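Local coordinates for protein putative laminarinase (Phanerochaete chrysosporium, PDB 2WLQ) that probably hydrolyses beta-1,3-glucans such as laminarin as a family 16 glycoside hydrolase and, with its nucleophile disabled, here holds laminariheptaose, at residues A[97-102]-A[118-123]; A[130-135]-A[153-158]; A[1-6]-A[80-85]. The protein carries 1 engineered substitution. One frame throughout, in Å; residues are numbered along the deposited sequence.

How the contacts relate
Along the chain the three contacts are in series, neither nested nor crossing. Contact 3 comes first, bringing residues 80-85 back against the N-terminal strand and closing the longest loop, 73 residues. Contact 1 follows, closing a hairpin of strands 98-105 and 115-120 over 15 residues. Contact 2 shuts a 17-residue excursion that leaves strand 129-133. Contacts 1 and 2 lie about 17 Å apart between centres but touch where the backbone O of Ile118 packs on Met130 CG, on neighbouring strands of one sheet, and both reach the same two glucose units. Contact 3 belongs to the other sheet, with its centre about 25 Å from that of contact 1.

Contact 1. Residues A[97-102]-A[118-123]; sequences GTWPAA and IIEGVN. With BGC (beta-D-glucopyranose), chain C; BGC (beta-D-glucopyranose), chain B.
Trp99 and Glu120 lie side by side and point the same way, the indole plane turned 24° from the carboxylate. With CG anti to the backbone N (chi1 178°), the indole leaves its strand alongside residues 120-122. Its CB lies 4.1 Å from Val122 CG1, and that methyl then sits over the face of the five-membered ring in a CH-pi contact. CD1 comes to 3.2 Å from Gly121 O. NE1 gives a hydrogen bond of 2.9 Å to Glu120 OE2, which lies in the ring plane and is met on its anti side, 23° out of the carboxylate plane. Farther out, CZ2 approaches O3 of the chain C glucose at 3.7 Å, while CH2 has O2 of the same sugar near the ring edge. Trp257 packs edge-to-face with the indole.

Glu120, its chain extended, grips both sugars: OE2 also accepts from O3 of the chain C glucose at 2.6 Å and O6 of the chain B glucose at 2.8 Å, and OE1 accepts from O4 of the former. An alanine in place of Trp99 would probably leave OE2 without its indole donor and open a gap beneath Val122 CG1. At one end Ala102 O accepts from both Ile118 N and Ile119 N, a classic beta bulge; at the other Asn123 OD1 takes Gly97 N at 2.8 Å. The grip on two sugars is consistent with a family 16 active-site cleft: the ExDxxE motif, its first glutamate replaced by the engineered Ser115, ends at Glu120, in the place of the family's general acid/base.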
loop_
_atom_site.group_PDB
_atom_site.type_symbol
_atom_site.label_atom_id
_atom_site.label_comp_id
_atom_site.label_asym_id
_atom_site.label_seq_id
_atom_site.Cartn_x
_atom_site.Cartn_y
_atom_site.Cartn_z
ATOM N N GLY A 97 12.684 -8.547 5.224
ATOM C CA GLY A 97 12.160 -9.212 4.054
ATOM C C GLY A 97 10.741 -8.797 3.654
ATOM O O GLY A 97 10.306 -9.120 2.535
ATOM N N THR A 98 10.029 -8.081 4.537
ATOM C CA THR A 98 8.630 -7.732 4.231
ATOM C C THR A 98 8.517 -6.625 3.199
ATOM O O THR A 98 9.317 -5.688 3.189
ATOM C CB THR A 98 7.809 -7.305 5.473
ATOM O OG1 THR A 98 8.458 -6.201 6.112
ATOM C CG2 THR A 98 7.656 -8.474 6.419
ATOM N N TRP A 99 7.473 -6.723 2.387
ATOM C CA TRP A 99 7.175 -5.711 1.373
ATOM C C TRP A 99 5.643 -5.597 1.316
ATOM O O TRP A 99 4.983 -6.231 0.474
ATOM C CB TRP A 99 7.797 -6.141 0.050
ATOM C CG TRP A 99 7.546 -5.234 -1.126
ATOM C CD1 TRP A 99 6.921 -4.013 -1.132
ATOM C CD2 TRP A 99 7.966 -5.480 -2.476
ATOM N NE1 TRP A 99 6.877 -3.513 -2.425
ATOM C CE2 TRP A 99 7.519 -4.398 -3.262
ATOM C CE3 TRP A 99 8.635 -6.543 -3.100
ATOM C CZ2 TRP A 99 7.724 -4.345 -4.649
ATOM C CZ3 TRP A 99 8.875 -6.466 -4.469
ATOM C CH2 TRP A 99 8.427 -5.383 -5.221
ATOM N N PRO A 100 5.076 -4.813 2.260
ATOM C CA PRO A 100 3.645 -4.607 2.286
ATOM C C PRO A 100 3.248 -3.434 1.348
ATOM O O PRO A 100 4.047 -2.530 1.066
ATOM C CB PRO A 100 3.392 -4.216 3.751
ATOM C CG PRO A 100 4.607 -3.435 4.136
ATOM C CD PRO A 100 5.760 -4.140 3.389
ATOM N N ALA A 101 1.988 -3.431 0.907
ATOM C CA ALA A 101 1.530 -2.295 0.121
ATOM C C ALA A 101 0.015 -2.168 0.183
ATOM O O ALA A 101 -0.716 -3.170 0.297
ATOM C CB ALA A 101 1.955 -2.474 -1.316
ATOM N N ALA A 102 -0.430 -0.910 0.103
ATOM C CA ALA A 102 -1.844 -0.568 -0.112
ATOM C C ALA A 102 -1.798 0.348 -1.312
ATOM O O ALA A 102 -1.087 1.348 -1.301
ATOM C CB ALA A 102 -2.415 0.151 1.087
ATOM N N ILE A 118 -0.050 3.948 -2.184
ATOM C CA ILE A 118 -0.427 4.841 -1.094
ATOM C C ILE A 118 0.450 4.531 0.140
ATOM O O ILE A 118 1.007 5.434 0.764
ATOM C CB ILE A 118 -1.908 4.671 -0.764
ATOM C CG1 ILE A 118 -2.715 5.008 -2.035
ATOM C CG2 ILE A 118 -2.309 5.540 0.436
ATOM C CD1 ILE A 118 -4.102 4.472 -2.015
ATOM N N ILE A 119 0.553 3.240 0.480
ATOM C CA ILE A 119 1.468 2.777 1.513
ATOM C C ILE A 119 2.397 1.764 0.848
ATOM O O ILE A 119 1.914 0.806 0.222
ATOM C CB ILE A 119 0.709 2.079 2.670
ATOM C CG1 ILE A 119 -0.403 2.976 3.182
ATOM C CG2 ILE A 119 1.699 1.662 3.798
ATOM C CD1 ILE A 119 -1.281 2.328 4.275
ATOM N N GLU A 120 3.716 1.933 0.998
ATOM C CA GLU A 120 4.638 0.939 0.438
ATOM C C GLU A 120 6.008 1.129 1.041
ATOM O O GLU A 120 6.457 2.251 1.241
ATOM C CB GLU A 120 4.718 1.045 -1.089
ATOM C CG GLU A 120 5.333 -0.210 -1.706
ATOM C CD GLU A 120 5.632 -0.089 -3.190
ATOM O OE1 GLU A 120 5.677 1.050 -3.725
ATOM O OE2 GLU A 120 5.838 -1.159 -3.809
ATOM N N GLY A 121 6.668 0.022 1.292
ATOM C CA GLY A 121 8.081 0.060 1.659
ATOM C C GLY A 121 8.607 -1.349 1.763
ATOM O O GLY A 121 7.897 -2.318 1.456
ATOM N N VAL A 122 9.873 -1.436 2.166
ATOM C CA VAL A 122 10.538 -2.749 2.271
ATOM C C VAL A 122 11.402 -2.805 3.511
ATOM O O VAL A 122 11.992 -1.798 3.921
ATOM C CB VAL A 122 11.448 -3.044 1.035
ATOM C CG1 VAL A 122 10.581 -3.161 -0.202
ATOM C CG2 VAL A 122 12.493 -1.958 0.853
ATOM N N ASN A 123 11.486 -3.998 4.095
ATOM C CA ASN A 123 12.516 -4.287 5.091
ATOM C C ASN A 123 12.542 -3.327 6.250
ATOM O O ASN A 123 13.623 -2.994 6.761
ATOM C CB ASN A 123 13.909 -4.341 4.419
ATOM C CG ASN A 123 13.970 -5.386 3.333
ATOM O OD1 ASN A 123 13.423 -6.486 3.507
ATOM N ND2 ASN A 123 14.611 -5.065 2.206
HETATM C C2 BGC C . 8.624 -1.699 -7.110
HETATM C C3 BGC C . 7.501 -0.693 -6.923
HETATM C C4 BGC C . 7.876 0.493 -6.059
HETATM C C5 BGC C . 9.145 1.124 -6.586
HETATM C C6 BGC C . 9.607 2.256 -5.691
HETATM C C1 BGC C . 9.874 -0.963 -7.564
HETATM O O2 BGC C . 8.150 -2.659 -8.041
HETATM O O3 BGC C . 6.376 -1.339 -6.385
HETATM O O4 BGC C . 6.838 1.478 -6.143
HETATM O O5 BGC C . 10.145 0.108 -6.680
HETATM O O6 BGC C . 10.688 2.909 -6.337
HETATM C C2 BGC B . 4.013 -2.048 -8.465
HETATM C C3 BGC B . 3.339 -3.408 -8.344
HETATM C C4 BGC B . 3.510 -3.837 -6.892
HETATM C C5 BGC B . 2.765 -2.826 -6.025
HETATM C C6 BGC B . 2.746 -3.145 -4.531
HETATM C C1 BGC B . 3.356 -1.065 -7.508
HETATM O O1 BGC B . 4.131 0.090 -7.453
HETATM O O2 BGC B . 3.839 -1.492 -9.751
HETATM O O3 BGC B . 3.973 -4.394 -9.132
HETATM O O4 BGC B . 2.945 -5.111 -6.686
HETATM O O5 BGC B . 3.392 -1.576 -6.196
HETATM O O6 BGC B . 4.069 -3.263 -3.991
#

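Contact 2. Residues A[130-135]-A[153-158]; sequences MTLHTG and NNCDVN. With BGC (beta-D-glucopyranose), chain C; BGC (beta-D-glucopyranose), chain B.
Thr134 and Cys155 meet through their backbones: Thr134 N donates to Cys155 O at 2.9 Å, and Thr134 O in turn accepts from Val157 N at 2.9 Å, an almost straight bond. The two bonds bridge the backbones of Thr134 and Asp156, a single bridge, and this is the tight part. Thr134 OG1, held between its backbone N and carbonyl carbon (chi1 66°), lies 3.5 Å from Cys155 CB and donates to Gly135 O at 2.8 Å. Cys155 SG forms a disulfide with Cys165, fixing the loop to the next strand of the sheet.

On the sugar side, Val157 CG1 comes in at the edge of the His133 ring and touches His133 CB at 3.7 Å, the two side chains crossing at about a right angle. His133 NE2 donates a nearly straight 2.9 Å bond to O4 of the chain C glucose, and its CD2 lies 3.1 Å from O1 of the chain B glucose.

Packing slackens toward solvent, where Gly135 CA is 4.5 Å from ND2 of the exposed Asn158. Here the loop ties itself: Asp156 OD1 takes Asn158 N from above the carboxylate plane and Asn158 ND2 on its syn lone pair. Two successive Asx turns, begun by Asn154 and Asp156, thus shape a disulfide-linked loop beside the glucan-binding cleft of this family 16 beta sandwich.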
loop_
_atom_site.group_PDB
_atom_site.type_symbol
_atom_site.label_atom_id
_atom_site.label_comp_id
_atom_site.label_asym_id
_atom_site.label_seq_id
_atom_site.Cartn_x
_atom_site.Cartn_y
_atom_site.Cartn_z
ATOM N N MET A 130 5.230 6.978 -1.601
ATOM C CA MET A 130 4.004 7.085 -2.386
ATOM C C MET A 130 4.470 7.296 -3.809
ATOM O O MET A 130 5.228 8.224 -4.054
ATOM C CB MET A 130 3.186 8.284 -1.882
ATOM C CG MET A 130 2.655 8.019 -0.469
ATOM S SD MET A 130 2.754 9.400 0.716
ATOM C CE MET A 130 4.543 9.600 0.802
ATOM N N THR A 131 4.028 6.438 -4.724
ATOM C CA THR A 131 4.652 6.331 -6.048
ATOM C C THR A 131 3.631 6.057 -7.122
ATOM O O THR A 131 2.716 5.264 -6.918
ATOM C CB THR A 131 5.655 5.184 -6.044
ATOM O OG1 THR A 131 6.496 5.318 -4.889
ATOM C CG2 THR A 131 6.518 5.211 -7.307
ATOM N N LEU A 132 3.811 6.681 -8.283
ATOM C CA LEU A 132 3.028 6.285 -9.464
ATOM C C LEU A 132 3.891 5.521 -10.442
ATOM O O LEU A 132 5.100 5.789 -10.576
ATOM C CB LEU A 132 2.485 7.496 -10.215
ATOM C CG LEU A 132 1.809 8.606 -9.444
ATOM C CD1 LEU A 132 1.240 9.649 -10.422
ATOM C CD2 LEU A 132 0.753 8.070 -8.523
ATOM N N HIS A 133 3.255 4.580 -11.115
ATOM C CA HIS A 133 3.873 3.856 -12.264
ATOM C C HIS A 133 2.933 3.985 -13.440
ATOM O O HIS A 133 1.732 3.705 -13.308
ATOM C CB HIS A 133 4.073 2.367 -11.934
ATOM C CG HIS A 133 5.089 2.121 -10.858
ATOM N ND1 HIS A 133 6.390 1.732 -11.119
ATOM C CD2 HIS A 133 4.991 2.235 -9.519
ATOM C CE1 HIS A 133 7.047 1.626 -9.974
ATOM N NE2 HIS A 133 6.221 1.914 -8.984
ATOM N N THR A 134 3.455 4.463 -14.574
ATOM C CA THR A 134 2.621 4.688 -15.758
ATOM C C THR A 134 3.357 4.203 -17.002
ATOM O O THR A 134 4.508 3.770 -16.928
ATOM C CB THR A 134 2.333 6.196 -15.957
ATOM O OG1 THR A 134 3.553 6.882 -16.268
ATOM C CG2 THR A 134 1.737 6.844 -14.704
ATOM N N GLY A 135 2.664 4.320 -18.145
ATOM C CA GLY A 135 3.314 4.235 -19.476
ATOM C C GLY A 135 4.022 5.538 -19.822
ATOM O O GLY A 135 4.276 6.387 -18.964
ATOM N N ASN A 153 11.357 11.512 -10.581
ATOM C CA ASN A 153 10.249 12.293 -11.141
ATOM C C ASN A 153 9.716 11.791 -12.489
ATOM O O ASN A 153 8.776 12.372 -13.031
ATOM C CB ASN A 153 10.606 13.782 -11.174
ATOM C CG ASN A 153 10.539 14.417 -9.802
ATOM O OD1 ASN A 153 9.614 14.152 -9.026
ATOM N ND2 ASN A 153 11.518 15.266 -9.480
ATOM N N ASN A 154 10.273 10.704 -13.025
ATOM C CA ASN A 154 9.742 10.109 -14.243
ATOM C C ASN A 154 8.888 8.884 -13.891
ATOM O O ASN A 154 9.392 7.923 -13.347
ATOM C CB ASN A 154 10.898 9.732 -15.185
ATOM C CG ASN A 154 10.425 9.074 -16.467
ATOM O OD1 ASN A 154 9.241 9.029 -16.773
ATOM N ND2 ASN A 154 11.380 8.500 -17.213
ATOM N N CYS A 155 7.593 8.938 -14.178
ATOM C CA CYS A 155 6.684 7.846 -13.770
ATOM C C CYS A 155 6.665 6.655 -14.728
ATOM O O CYS A 155 6.116 5.612 -14.397
ATOM C CB CYS A 155 5.236 8.355 -13.607
ATOM S SG CYS A 155 5.045 9.962 -12.774
ATOM N N ASP A 156 7.236 6.814 -15.928
ATOM C CA ASP A 156 7.188 5.785 -16.970
ATOM C C ASP A 156 8.043 4.588 -16.610
ATOM O O ASP A 156 9.273 4.722 -16.451
ATOM C CB ASP A 156 7.702 6.419 -18.265
ATOM C CG ASP A 156 7.803 5.447 -19.427
ATOM O OD1 ASP A 156 7.312 4.309 -19.375
ATOM O OD2 ASP A 156 8.377 5.867 -20.462
ATOM N N VAL A 157 7.385 3.428 -16.477
ATOM C CA VAL A 157 8.048 2.184 -16.049
ATOM C C VAL A 157 9.182 1.780 -16.991
ATOM O O VAL A 157 10.128 1.101 -16.580
ATOM C CB VAL A 157 7.051 0.997 -15.973
ATOM C CG1 VAL A 157 5.919 1.295 -14.978
ATOM C CG2 VAL A 157 6.477 0.687 -17.323
ATOM N N ASN A 158 9.056 2.180 -18.249
ATOM C CA ASN A 158 9.946 1.707 -19.315
ATOM C C ASN A 158 11.227 2.510 -19.416
ATOM O O ASN A 158 12.216 2.043 -19.988
ATOM C CB ASN A 158 9.231 1.781 -20.664
ATOM C CG ASN A 158 7.915 1.034 -20.673
ATOM O OD1 ASN A 158 7.891 -0.196 -20.580
ATOM N ND2 ASN A 158 6.806 1.773 -20.766
HETATM C C2 BGC C . 8.624 -1.699 -7.110
HETATM C C3 BGC C . 7.501 -0.693 -6.923
HETATM C C4 BGC C . 7.876 0.493 -6.059
HETATM C C5 BGC C . 9.145 1.124 -6.586
HETATM C C6 BGC C . 9.607 2.256 -5.691
HETATM C C1 BGC C . 9.874 -0.963 -7.564
HETATM O O2 BGC C . 8.150 -2.659 -8.041
HETATM O O3 BGC C . 6.376 -1.339 -6.385
HETATM O O4 BGC C . 6.838 1.478 -6.143
HETATM O O5 BGC C . 10.145 0.108 -6.680
HETATM O O6 BGC C . 10.688 2.909 -6.337
HETATM C C2 BGC B . 4.013 -2.048 -8.465
HETATM C C3 BGC B . 3.339 -3.408 -8.344
HETATM C C4 BGC B . 3.510 -3.837 -6.892
HETATM C C5 BGC B . 2.765 -2.826 -6.025
HETATM C C6 BGC B . 2.746 -3.145 -4.531
HETATM C C1 BGC B . 3.356 -1.065 -7.508
HETATM O O1 BGC B . 4.131 0.090 -7.453
HETATM O O2 BGC B . 3.839 -1.492 -9.751
HETATM O O3 BGC B . 3.973 -4.394 -9.132
HETATM O O4 BGC B . 2.945 -5.111 -6.686
HETATM O O5 BGC B . 3.392 -1.576 -6.196
HETATM O O6 BGC B . 4.069 -3.263 -3.991
#

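Contact 3. Residues A[1-6]-A[80-85]; sequences ATYHLE and YTTHVA
Val84 lays one methyl over the face of the Tyr3 ring: CG2 stands 3.6 Å from the ring centroid and 15° off the normal, a CH-pi contact displaced toward the CD2 and CE2 side. The isopropyl group is turned with CG1 anti to the backbone N (chi1 178°), which leaves CG2 as the branch that meets the tyrosine. At the rim of the same ring, near its plane, Thr82 CG2 approaches CE1 at 4.2 Å, and the two side chains cross at about a right angle. A second, slighter touch brings Glu6 CG to the edge of Tyr80 at CE1, also 4.2 Å away; the Glu6 chain bends at chi2, and its carboxylate plane stands 73° from the phenol ring.

No hydrogen bond joins the two segments, and the closest pair of CA atoms, of Tyr3 and Val84, remains 7.6 Å apart. The next shell fixes the second segment from within. The CB of His83 is directed away from residues 1-6; its ND1 donates to Thr81 O at 2.8 Å, with that oxygen in the ring plane but met from above its carbonyl plane, while Tyr80 CB covers the centre of one imidazole face at a height of 3.5 Å.

Farther out, the polar ends are held by other partners: Tyr3 OH by Glu190, Glu6 by a salt bridge to Lys78, Tyr80 OH by Asp7, and His83 NE2 by Glu104 on strand 98-105 of the other sheet. Apolar packing thus sets strand 2-9 against the start of strand 83-89 and the turn leading into it, both strands pairing with 288-297 in one antiparallel sheet of the family 16 beta sandwich.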
loop_
_atom_site.group_PDB
_atom_site.type_symbol
_atom_site.label_atom_id
_atom_site.label_comp_id
_atom_site.label_asym_id
_atom_site.label_seq_id
_atom_site.Cartn_x
_atom_site.Cartn_y
_atom_site.Cartn_z
ATOM N N ALA A 1 -14.048 19.738 -4.608
ATOM C CA ALA A 1 -13.283 18.895 -3.640
ATOM C C ALA A 1 -14.192 18.227 -2.619
ATOM O O ALA A 1 -13.702 17.681 -1.620
ATOM C CB ALA A 1 -12.200 19.703 -2.938
ATOM N N THR A 2 -15.499 18.275 -2.860
ATOM C CA THR A 2 -16.492 17.657 -1.979
ATOM C C THR A 2 -16.915 16.312 -2.544
ATOM O O THR A 2 -17.276 16.216 -3.709
ATOM C CB THR A 2 -17.736 18.549 -1.816
ATOM O OG1 THR A 2 -17.363 19.735 -1.112
ATOM C CG2 THR A 2 -18.782 17.840 -0.991
ATOM N N TYR A 3 -16.873 15.279 -1.706
ATOM C CA TYR A 3 -17.222 13.900 -2.146
ATOM C C TYR A 3 -18.200 13.287 -1.149
ATOM O O TYR A 3 -18.250 13.714 0.010
ATOM C CB TYR A 3 -15.968 13.021 -2.200
ATOM C CG TYR A 3 -14.899 13.511 -3.146
ATOM C CD1 TYR A 3 -14.809 13.001 -4.437
ATOM C CD2 TYR A 3 -13.944 14.471 -2.754
ATOM C CE1 TYR A 3 -13.800 13.438 -5.329
ATOM C CE2 TYR A 3 -12.962 14.932 -3.652
ATOM C CZ TYR A 3 -12.893 14.405 -4.926
ATOM O OH TYR A 3 -11.915 14.820 -5.824
ATOM N N HIS A 4 -18.920 12.237 -1.569
ATOM C CA HIS A 4 -19.862 11.562 -0.676
ATOM C C HIS A 4 -19.583 10.062 -0.621
ATOM O O HIS A 4 -19.059 9.493 -1.590
ATOM C CB HIS A 4 -21.308 11.840 -1.106
ATOM C CG HIS A 4 -21.671 13.284 -1.023
ATOM N ND1 HIS A 4 -21.472 14.157 -2.069
ATOM C CD2 HIS A 4 -22.216 14.008 -0.017
ATOM C CE1 HIS A 4 -21.874 15.365 -1.706
ATOM N NE2 HIS A 4 -22.333 15.300 -0.469
ATOM N N LEU A 5 -19.930 9.459 0.511
ATOM C CA LEU A 5 -19.586 8.078 0.767
ATOM C C LEU A 5 -20.100 7.160 -0.335
ATOM O O LEU A 5 -21.296 7.202 -0.707
ATOM C CB LEU A 5 -20.134 7.645 2.140
ATOM C CG LEU A 5 -19.726 6.251 2.600
ATOM C CD1 LEU A 5 -18.212 6.207 2.877
ATOM C CD2 LEU A 5 -20.513 5.943 3.849
ATOM N N GLU A 6 -19.203 6.311 -0.836
ATOM C CA GLU A 6 -19.521 5.330 -1.868
ATOM C C GLU A 6 -19.426 3.889 -1.363
ATOM O O GLU A 6 -20.266 3.054 -1.723
ATOM C CB GLU A 6 -18.591 5.549 -3.078
ATOM C CG GLU A 6 -18.601 4.482 -4.182
ATOM C CD GLU A 6 -19.900 4.404 -4.964
ATOM O OE1 GLU A 6 -20.646 5.406 -4.986
ATOM O OE2 GLU A 6 -20.195 3.343 -5.582
ATOM N N TYR A 80 -12.561 2.268 -9.521
ATOM C CA TYR A 80 -12.785 3.675 -9.227
ATOM C C TYR A 80 -11.947 4.527 -10.165
ATOM O O TYR A 80 -10.856 4.143 -10.570
ATOM C CB TYR A 80 -12.353 3.979 -7.775
ATOM C CG TYR A 80 -13.109 3.116 -6.795
ATOM C CD1 TYR A 80 -14.397 3.454 -6.415
ATOM C CD2 TYR A 80 -12.568 1.924 -6.329
ATOM C CE1 TYR A 80 -15.136 2.638 -5.546
ATOM C CE2 TYR A 80 -13.266 1.118 -5.483
ATOM C CZ TYR A 80 -14.538 1.473 -5.092
ATOM O OH TYR A 80 -15.208 0.646 -4.231
ATOM N N THR A 81 -12.474 5.703 -10.503
ATOM C CA THR A 81 -11.721 6.684 -11.290
ATOM C C THR A 81 -11.478 7.914 -10.412
ATOM O O THR A 81 -10.525 7.930 -9.624
ATOM C CB THR A 81 -12.431 6.995 -12.619
ATOM O OG1 THR A 81 -13.751 7.444 -12.348
ATOM C CG2 THR A 81 -12.487 5.741 -13.517
ATOM N N THR A 82 -12.347 8.923 -10.499
ATOM C CA THR A 82 -12.227 10.084 -9.636
ATOM C C THR A 82 -12.852 9.743 -8.289
ATOM O O THR A 82 -14.035 9.439 -8.180
ATOM C CB THR A 82 -12.921 11.291 -10.276
ATOM O OG1 THR A 82 -12.160 11.686 -11.427
ATOM C CG2 THR A 82 -13.030 12.467 -9.305
ATOM N N HIS A 83 -12.044 9.743 -7.236
ATOM C CA HIS A 83 -12.493 9.272 -5.945
ATOM C C HIS A 83 -11.519 9.670 -4.855
ATOM O O HIS A 83 -10.397 10.115 -5.154
ATOM C CB HIS A 83 -12.690 7.736 -5.915
ATOM C CG HIS A 83 -11.416 6.960 -5.922
ATOM N ND1 HIS A 83 -10.584 6.923 -7.022
ATOM C CD2 HIS A 83 -10.856 6.152 -4.991
ATOM C CE1 HIS A 83 -9.550 6.139 -6.754
ATOM N NE2 HIS A 83 -9.683 5.669 -5.525
ATOM N N VAL A 84 -11.954 9.496 -3.607
ATOM C CA VAL A 84 -11.030 9.552 -2.465
ATOM C C VAL A 84 -11.109 8.213 -1.719
ATOM O O VAL A 84 -12.202 7.684 -1.476
ATOM C CB VAL A 84 -11.418 10.696 -1.529
ATOM C CG1 VAL A 84 -10.494 10.747 -0.295
ATOM C CG2 VAL A 84 -11.335 12.031 -2.282
ATOM N N ALA A 85 -9.971 7.625 -1.383
ATOM C CA ALA A 85 -9.936 6.403 -0.559
ATOM C C ALA A 85 -9.243 6.729 0.758
ATOM O O ALA A 85 -8.188 7.369 0.763
ATOM C CB ALA A 85 -9.191 5.300 -1.278
#